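Sesquisabinene B synthase 2 (PDB 6A2A) probably cyclises farnesyl diphosphate to the sesquiterpene sesquisabinene B, as a magnesium- or manganese-dependent plant terpene synthase of the Tpsb subfamily. Local coordinates at residues Tyr41-Leu44 with Gln45-Asp49; Ser254-Gln257 with Lys258-Gly261; Leu126-Arg129 with Ile130-Asn134; Phe524-Asn527 with Val528-Ser532. All coordinates share one frame; numbering follows the deposited sequence.

Interaction 1. Residues Tyr41-Leu44 with Gln45-Asp49; sequences YEFL and QSLGD
Gln45 folds its side chain back over the carbonyl of Tyr41 in the first turns of helix 41-50, a short helix near the start of the all-helical terpene synthase fold. With CG anti to its own carbonyl carbon (chi1 -68°), the chain runs back along the helix, and the amide carbon Gln45 CD comes within 3.1 Å of Tyr41 O. That oxygen is bonded to the backbone, Gln45 N donating over 3.1 Å, while the amide nitrogen Gln45 NE2 lies 3.9 Å from Tyr41 CB. Tyr41 and Gln45 both also lean on Ser264 of helix 239-270, and an alanine at Gln45 would probably uncover the Tyr41 carbonyl and open a gap beside Ser264. Leu44 and Leu47 lie side by side and point the same way, Leu44 CD2 being 4.1 Å from Leu47 CD1. The other methyl, Leu47 CD2, reaches the far end of the Phe43 ring, 3.9 Å from CZ, and all three of these side chains touch Ile558 of helix 546-558. Where the helix kinks, Gly48 N donates to a water also near Leu44 O. On the outer side, Ser46 OG donates to Phe43 O over 2.7 Å, in the carbonyl plane and on a lone pair.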
# COMPACT_ATOMS: atom_id res chain seq x y z
N TYR A 41 1.18 12.03 -11.00
CA TYR A 41 0.55 11.09 -10.09
C TYR A 41 -0.68 11.54 -9.29
O TYR A 41 -1.51 10.73 -8.98
CB TYR A 41 1.56 10.43 -9.18
CG TYR A 41 2.68 9.73 -9.92
CD1 TYR A 41 2.42 8.76 -10.84
CD2 TYR A 41 3.98 10.03 -9.66
CE1 TYR A 41 3.41 8.13 -11.50
CE2 TYR A 41 4.97 9.41 -10.32
CZ TYR A 41 4.69 8.46 -11.24
OH TYR A 41 5.71 7.86 -11.86
N GLU A 42 -0.77 12.82 -8.95
CA GLU A 42 -1.93 13.32 -8.18
C GLU A 42 -3.13 13.32 -9.12
O GLU A 42 -4.26 13.04 -8.70
CB GLU A 42 -1.63 14.70 -7.54
CG GLU A 42 -2.02 15.92 -8.38
CD GLU A 42 -2.14 17.27 -7.67
OE1 GLU A 42 -1.43 18.24 -8.07
OE2 GLU A 42 -2.98 17.38 -6.74
N PHE A 43 -2.90 13.61 -10.39
CA PHE A 43 -3.97 13.49 -11.35
C PHE A 43 -4.51 12.05 -11.38
O PHE A 43 -5.74 11.80 -11.38
CB PHE A 43 -3.50 13.91 -12.73
CG PHE A 43 -4.56 13.70 -13.76
CD1 PHE A 43 -5.67 14.52 -13.80
CD2 PHE A 43 -4.50 12.62 -14.63
CE1 PHE A 43 -6.68 14.32 -14.73
CE2 PHE A 43 -5.52 12.41 -15.55
CZ PHE A 43 -6.61 13.25 -15.60
N LEU A 44 -3.59 11.10 -11.36
CA LEU A 44 -3.97 9.70 -11.60
C LEU A 44 -4.78 9.21 -10.40
O LEU A 44 -5.72 8.42 -10.53
CB LEU A 44 -2.69 8.87 -11.82
CG LEU A 44 -2.05 9.05 -13.20
CD1 LEU A 44 -0.85 8.16 -13.40
CD2 LEU A 44 -3.05 8.85 -14.32
N GLN A 45 -4.40 9.73 -9.24
CA GLN A 45 -5.08 9.47 -8.01
C GLN A 45 -6.45 10.17 -7.99
O GLN A 45 -7.37 9.68 -7.37
CB GLN A 45 -4.16 9.87 -6.86
CG GLN A 45 -2.94 8.97 -6.74
CD GLN A 45 -1.76 9.65 -6.12
OE1 GLN A 45 -1.87 10.72 -5.55
NE2 GLN A 45 -0.60 9.02 -6.22
N SER A 46 -6.58 11.28 -8.70
CA SER A 46 -7.84 12.04 -8.68
C SER A 46 -8.95 11.30 -9.43
O SER A 46 -10.13 11.54 -9.17
CB SER A 46 -7.65 13.43 -9.27
OG SER A 46 -7.79 13.43 -10.69
N LEU A 47 -8.56 10.42 -10.37
CA LEU A 47 -9.49 9.83 -11.35
C LEU A 47 -10.56 8.97 -10.67
O LEU A 47 -11.70 9.01 -11.10
CB LEU A 47 -8.73 8.93 -12.33
CG LEU A 47 -7.97 9.63 -13.45
CD1 LEU A 47 -7.18 8.58 -14.23
CD2 LEU A 47 -8.91 10.41 -14.36
N GLY A 48 -10.18 8.17 -9.68
CA GLY A 48 -11.14 7.34 -8.91
C GLY A 48 -12.48 8.05 -8.68
O GLY A 48 -13.54 7.53 -9.05
N ASP A 49 -12.45 9.26 -8.11
CA ASP A 49 -13.70 9.98 -7.75
C ASP A 49 -14.21 11.00 -8.79
O ASP A 49 -15.36 11.43 -8.72
CB ASP A 49 -13.52 10.64 -6.39
CG ASP A 49 -13.10 9.65 -5.32
OD1 ASP A 49 -13.75 8.58 -5.21
OD2 ASP A 49 -12.12 9.93 -4.61
O HOH W 1 -7.48 6.91 -9.02

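Interaction 2. Residues Ser254-Gln257 with Lys258-Gly261; sequences SFHQ and KEIG
Glu259 runs back past the carbonyls of Phe255 and His256, one turn earlier in helix 239-270. Its CB sits 3.4 Å from His256 O, and the next carbon, Glu259 CG, lies 3.3 Å from Phe255 O, the oxygen that accepts the backbone N-H of Glu259 itself. A first torsion of -69° sets CG beside the backbone N and sends the extended chain back toward His256. Glu259 CD remains close to the Phe255 carbonyl, and beyond it the carboxylate divides its partners: OE1 comes 3.7 Å from His256 CD2 and accepts a hydrogen bond from Tyr286 OH, whereas OE2 forms a salt bridge with Arg302. The imidazole and carboxylate lie side by side with their planes 49° apart, and His256 NE2 bonds instead to Phe294 O. This is regular alpha-helix, each N-H from Lys258 to Gly261 bonding the carbonyl four residues back, within a long helix of the all-helical terpene synthase fold. On another side, the aliphatic part of Lys258 lies along the Ser254 carbonyl, with CG 3.6 Å from Ser254 O. Ile260 turns its branch CG2 onto the preceding turn, 3.1 Å from Gln257 O, while Gln257 NE2 reaches Leu557 O.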
# COMPACT_ATOMS: atom_id res chain seq x y z
N SER A 254 -13.65 2.36 -14.30
CA SER A 254 -13.61 2.91 -12.90
C SER A 254 -12.80 2.00 -11.99
O SER A 254 -12.15 2.52 -11.11
CB SER A 254 -14.99 3.17 -12.28
OG SER A 254 -15.63 1.93 -11.91
N PHE A 255 -12.87 0.68 -12.18
CA PHE A 255 -12.00 -0.25 -11.44
C PHE A 255 -10.52 0.01 -11.79
O PHE A 255 -9.68 0.07 -10.88
CB PHE A 255 -12.26 -1.72 -11.75
CG PHE A 255 -13.48 -2.32 -11.14
CD1 PHE A 255 -13.42 -2.90 -9.88
CD2 PHE A 255 -14.68 -2.36 -11.85
CE1 PHE A 255 -14.55 -3.50 -9.34
CE2 PHE A 255 -15.82 -2.94 -11.30
CZ PHE A 255 -15.74 -3.52 -10.05
N HIS A 256 -10.24 0.14 -13.08
CA HIS A 256 -8.84 0.47 -13.52
C HIS A 256 -8.34 1.78 -12.89
O HIS A 256 -7.18 1.90 -12.46
CB HIS A 256 -8.77 0.54 -15.05
CG HIS A 256 -9.05 -0.77 -15.69
ND1 HIS A 256 -9.34 -0.88 -17.03
CD2 HIS A 256 -9.05 -2.02 -15.18
CE1 HIS A 256 -9.54 -2.14 -17.32
NE2 HIS A 256 -9.34 -2.87 -16.20
N GLN A 257 -9.19 2.80 -12.87
CA GLN A 257 -8.76 4.09 -12.34
C GLN A 257 -8.40 3.95 -10.86
O GLN A 257 -7.45 4.62 -10.39
CB GLN A 257 -9.85 5.14 -12.57
CG GLN A 257 -9.95 5.54 -14.03
CD GLN A 257 -11.10 6.49 -14.29
OE1 GLN A 257 -11.98 6.63 -13.45
NE2 GLN A 257 -11.07 7.14 -15.43
N LYS A 258 -9.12 3.12 -10.10
CA LYS A 258 -8.81 2.91 -8.68
C LYS A 258 -7.46 2.19 -8.53
O LYS A 258 -6.68 2.45 -7.61
CB LYS A 258 -9.92 2.13 -7.96
CG LYS A 258 -11.14 3.01 -7.64
CD LYS A 258 -12.39 2.23 -7.24
CE LYS A 258 -13.69 2.97 -7.53
NZ LYS A 258 -13.83 4.19 -6.70
N GLU A 259 -7.26 1.23 -9.39
CA GLU A 259 -6.00 0.44 -9.41
C GLU A 259 -4.82 1.38 -9.67
O GLU A 259 -3.80 1.25 -8.98
CB GLU A 259 -6.07 -0.68 -10.46
CG GLU A 259 -7.03 -1.79 -10.13
CD GLU A 259 -7.34 -2.69 -11.29
OE1 GLU A 259 -6.68 -2.51 -12.38
OE2 GLU A 259 -8.22 -3.54 -11.13
N ILE A 260 -4.90 2.27 -10.66
CA ILE A 260 -3.74 3.13 -10.99
C ILE A 260 -3.50 4.09 -9.83
O ILE A 260 -2.37 4.48 -9.56
CB ILE A 260 -3.88 3.84 -12.35
CG1 ILE A 260 -2.58 4.51 -12.78
CG2 ILE A 260 -5.02 4.83 -12.36
CD1 ILE A 260 -1.37 3.58 -12.77
N GLY A 261 -4.59 4.48 -9.12
CA GLY A 261 -4.42 5.24 -7.93
C GLY A 261 -3.58 4.53 -6.89
O GLY A 261 -2.63 5.14 -6.35

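Interaction 3. Residues Leu126-Arg129 with Ile130-Asn134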
# COMPACT_ATOMS: atom_id res chain seq x y z
N LEU A 126 -15.54 -16.50 -41.37
CA LEU A 126 -16.04 -16.20 -40.05
C LEU A 126 -16.33 -17.49 -39.26
O LEU A 126 -15.96 -17.64 -38.10
CB LEU A 126 -17.26 -15.29 -40.11
CG LEU A 126 -17.80 -14.82 -38.77
CD1 LEU A 126 -16.77 -13.94 -38.03
CD2 LEU A 126 -19.08 -14.06 -38.90
N ARG A 127 -17.01 -18.44 -39.89
CA ARG A 127 -17.30 -19.67 -39.19
C ARG A 127 -16.00 -20.38 -38.79
O ARG A 127 -15.90 -20.86 -37.65
CB ARG A 127 -18.14 -20.56 -40.11
CG ARG A 127 -18.61 -21.85 -39.44
CD ARG A 127 -19.36 -22.72 -40.46
NE ARG A 127 -19.59 -24.04 -39.87
CZ ARG A 127 -18.82 -25.09 -40.06
NH1 ARG A 127 -17.67 -24.98 -40.71
NH2 ARG A 127 -19.21 -26.27 -39.60
N PHE A 128 -15.07 -20.49 -39.71
CA PHE A 128 -13.78 -21.10 -39.47
C PHE A 128 -13.13 -20.45 -38.25
O PHE A 128 -12.64 -21.14 -37.30
CB PHE A 128 -12.88 -20.98 -40.69
CG PHE A 128 -11.45 -21.46 -40.49
CD1 PHE A 128 -10.48 -20.61 -39.96
CD2 PHE A 128 -11.08 -22.76 -40.79
CE1 PHE A 128 -9.18 -21.06 -39.77
CE2 PHE A 128 -9.79 -23.21 -40.58
CZ PHE A 128 -8.83 -22.35 -40.07
N ARG A 129 -13.15 -19.13 -38.24
CA ARG A 129 -12.45 -18.42 -37.14
C ARG A 129 -13.16 -18.59 -35.80
O ARG A 129 -12.48 -18.88 -34.79
CB ARG A 129 -12.25 -16.94 -37.47
CG ARG A 129 -11.67 -16.15 -36.29
CD ARG A 129 -11.12 -14.80 -36.73
NE ARG A 129 -12.18 -13.89 -37.18
CZ ARG A 129 -13.02 -13.24 -36.42
NH1 ARG A 129 -13.00 -13.36 -35.10
NH2 ARG A 129 -13.92 -12.43 -37.00
N ILE A 130 -14.47 -18.37 -35.72
CA ILE A 130 -15.19 -18.39 -34.49
C ILE A 130 -15.14 -19.80 -33.91
O ILE A 130 -15.05 -19.97 -32.70
CB ILE A 130 -16.65 -17.92 -34.64
CG1 ILE A 130 -16.77 -16.50 -35.23
CG2 ILE A 130 -17.36 -18.00 -33.30
CD1 ILE A 130 -16.39 -15.41 -34.28
N MET A 131 -15.33 -20.78 -34.78
CA MET A 131 -15.21 -22.21 -34.32
C MET A 131 -13.83 -22.45 -33.67
O MET A 131 -13.77 -22.90 -32.51
CB MET A 131 -15.44 -23.16 -35.48
CG MET A 131 -16.88 -23.19 -35.99
SD MET A 131 -18.10 -23.57 -34.78
CE MET A 131 -19.59 -22.98 -35.58
N ARG A 132 -12.75 -22.14 -34.36
CA ARG A 132 -11.42 -22.41 -33.84
C ARG A 132 -11.11 -21.57 -32.61
O ARG A 132 -10.49 -22.11 -31.65
CB ARG A 132 -10.35 -22.23 -34.91
CG ARG A 132 -10.30 -23.36 -35.93
CD ARG A 132 -9.00 -23.38 -36.64
NE ARG A 132 -8.84 -24.46 -37.60
CZ ARG A 132 -7.68 -24.88 -38.09
NH1 ARG A 132 -6.53 -24.33 -37.70
NH2 ARG A 132 -7.67 -25.83 -39.01
N GLU A 133 -11.53 -20.31 -32.56
CA GLU A 133 -11.34 -19.53 -31.29
C GLU A 133 -12.01 -20.24 -30.12
O GLU A 133 -11.64 -20.00 -28.97
CB GLU A 133 -11.98 -18.14 -31.44
CG GLU A 133 -11.25 -17.27 -32.42
CD GLU A 133 -11.98 -15.97 -32.76
OE1 GLU A 133 -13.16 -15.87 -32.39
OE2 GLU A 133 -11.31 -15.05 -33.29
N ASN A 134 -13.04 -21.06 -30.40
CA ASN A 134 -13.77 -21.69 -29.31
C ASN A 134 -13.45 -23.19 -29.18
O ASN A 134 -14.17 -23.90 -28.52
CB ASN A 134 -15.27 -21.49 -29.46
CG ASN A 134 -15.67 -20.09 -29.08
OD1 ASN A 134 -15.91 -19.84 -27.91
ND2 ASN A 134 -15.67 -19.17 -30.02
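Glu133 OE2 is gripped by two arginines: Arg129 NH1, one turn back, donates to it over 3.0 Å in a salt bridge, and Arg89 of helix 78-90 forms a second. The bond from Arg129 is fairly straight and leaves the guanidinium within its own plane, yet meets the oxygen on its syn side 34° out of the carboxylate plane. A bend at chi3 (68°) curls Arg129 round to this carboxylate, and its CG lies 3.2 Å from Glu133 OE2. Arg129 NH2 pairs in turn with Asp86, also on helix 78-90, making a row of alternating charges that tie the two helices together and probably keep one another ionised. The Arg129-Glu133 pair, i to i+4, lies in the last turns of helix 121-133, in the alpha-helical N-terminal domain of the terpene synthases. On another side of the helix, the Phe128 ring crosses Arg132 with its CZ over one face of the guanidinium, offset toward the rim; Phe128 CZ is 3.2 Å from Arg132 NE, and the two planes are 32° apart. Glu177 and the carbonyls of Val138 and Leu172 hold the guanidinium's terminal nitrogens. Leu126 and Ile130 run side by side, Leu126 CD1 3.8 Å from Ile130 CG1. Where the helix gives way to a turn, Asn134 ND2 donates to Ile130 O over 2.9 Å, almost straight.

Interaction 4. Residues Phe524-Asn527 with Val528-Ser532; sequences FTVN and VVRGS
The backbone is helical throughout, with Val528 N bonding Phe524 O and Gly531 N bonding Asn527 O at 2.9 Å, while Val526 O takes two weak bonds, from Val529 N and Arg530 N. Arg530 lies back over the preceding turn, where two residues locate its guanidinium. Val526 CG1 sits over the centre of one face, 3.7 Å from Arg530 CZ, put there by a chi1 of -180° that sets this methyl anti to the backbone N. At the edge, Arg530 NH1 donates to Asn527 OD1 over 3.0 Å, nearly straight at 171°, and Asn527 OD1 also lies 3.2 Å from Arg530 CD. The amide and guanidinium planes are 36° apart. Helix 521-535 belongs to the metal-binding, alpha-helical class I terpene synthase domain; Gly531 is about 10 Å from the Asn460 side chain, known to bind magnesium but without one here. Because Arg530 NE also donates to His216 O, a leucine in place of Arg530 would probably leave that carbonyl and Asn527 OD1 without these N-H partners. On another face of the helix, Val528 sets CG1 3.5 Å from Phe524 O and CG2 3.5 Å from Thr525 O, and packs against Phe419 and Ser452 of the neighbouring helices.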
# COMPACT_ATOMS: atom_id res chain seq x y z
N PHE A 524 -3.63 -15.51 -20.21
CA PHE A 524 -2.49 -14.62 -19.89
C PHE A 524 -1.39 -14.89 -20.92
O PHE A 524 -0.73 -13.95 -21.37
CB PHE A 524 -1.90 -14.87 -18.50
CG PHE A 524 -2.77 -14.61 -17.31
CD1 PHE A 524 -3.95 -13.87 -17.40
CD2 PHE A 524 -2.45 -15.15 -16.07
CE1 PHE A 524 -4.74 -13.65 -16.27
CE2 PHE A 524 -3.23 -14.94 -14.96
CZ PHE A 524 -4.39 -14.19 -15.05
N THR A 525 -1.15 -16.16 -21.23
CA THR A 525 -0.02 -16.55 -22.05
C THR A 525 -0.18 -16.02 -23.49
O THR A 525 0.77 -15.62 -24.13
CB THR A 525 0.18 -18.07 -21.98
OG1 THR A 525 0.44 -18.42 -20.62
CG2 THR A 525 1.31 -18.57 -22.82
N VAL A 526 -1.44 -15.98 -23.95
CA VAL A 526 -1.71 -15.46 -25.24
C VAL A 526 -1.72 -13.92 -25.20
O VAL A 526 -1.20 -13.32 -26.12
CB VAL A 526 -3.02 -16.01 -25.84
CG1 VAL A 526 -3.23 -15.39 -27.22
CG2 VAL A 526 -2.97 -17.53 -25.92
N ASN A 527 -2.32 -13.34 -24.20
CA ASN A 527 -2.61 -11.92 -24.18
C ASN A 527 -1.30 -11.15 -23.99
O ASN A 527 -1.24 -10.03 -24.45
CB ASN A 527 -3.68 -11.60 -23.16
CG ASN A 527 -5.05 -11.96 -23.68
OD1 ASN A 527 -5.31 -11.74 -24.85
ND2 ASN A 527 -5.90 -12.52 -22.84
N VAL A 528 -0.26 -11.72 -23.32
CA VAL A 528 1.04 -10.97 -23.29
C VAL A 528 1.57 -10.76 -24.70
O VAL A 528 2.24 -9.78 -24.98
CB VAL A 528 2.13 -11.56 -22.36
CG1 VAL A 528 1.70 -11.51 -20.93
CG2 VAL A 528 2.53 -12.96 -22.73
N VAL A 529 1.35 -11.72 -25.60
CA VAL A 529 1.81 -11.59 -26.95
C VAL A 529 1.08 -10.43 -27.64
O VAL A 529 1.69 -9.59 -28.32
CB VAL A 529 1.67 -12.90 -27.74
CG1 VAL A 529 2.18 -12.72 -29.14
CG2 VAL A 529 2.39 -14.07 -27.03
N ARG A 530 -0.22 -10.44 -27.47
CA ARG A 530 -1.07 -9.36 -28.06
C ARG A 530 -0.61 -8.00 -27.53
O ARG A 530 -0.50 -7.03 -28.32
CB ARG A 530 -2.53 -9.65 -27.73
CG ARG A 530 -3.10 -10.83 -28.49
CD ARG A 530 -4.36 -11.36 -27.84
NE ARG A 530 -4.96 -12.33 -28.76
CZ ARG A 530 -5.94 -13.16 -28.44
NH1 ARG A 530 -6.41 -13.23 -27.19
NH2 ARG A 530 -6.46 -13.95 -29.38
N GLY A 531 -0.35 -7.92 -26.23
CA GLY A 531 0.23 -6.69 -25.65
C GLY A 531 1.49 -6.28 -26.37
O GLY A 531 1.68 -5.09 -26.64
N SER A 532 2.40 -7.22 -26.67
CA SER A 532 3.64 -6.88 -27.34
C SER A 532 3.38 -6.35 -28.76
O SER A 532 3.99 -5.37 -29.18
CB SER A 532 4.60 -8.07 -27.35
OG SER A 532 4.92 -8.38 -26.01

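All four contacts are local turns within single helices, so none closes a long loop; they follow in series along the chain as 1, 3, 2 and 4, without nesting or crossing. Interaction 1, near the N terminus, packs directly on interaction 2, their centres 9 Å apart: Leu44 CD1 meets Ile260 CG1 at 4.1 Å, joining helix 41-50 to helix 239-270. Interaction 3 lies across the centre of the chain from interaction 1, about 41 Å away between centres, among the helices of the N-terminal domain. Interaction 4, close to the chain's centre, belongs to the metal-binding domain, and its nearest atoms are about 6 Å from interaction 3 without touching.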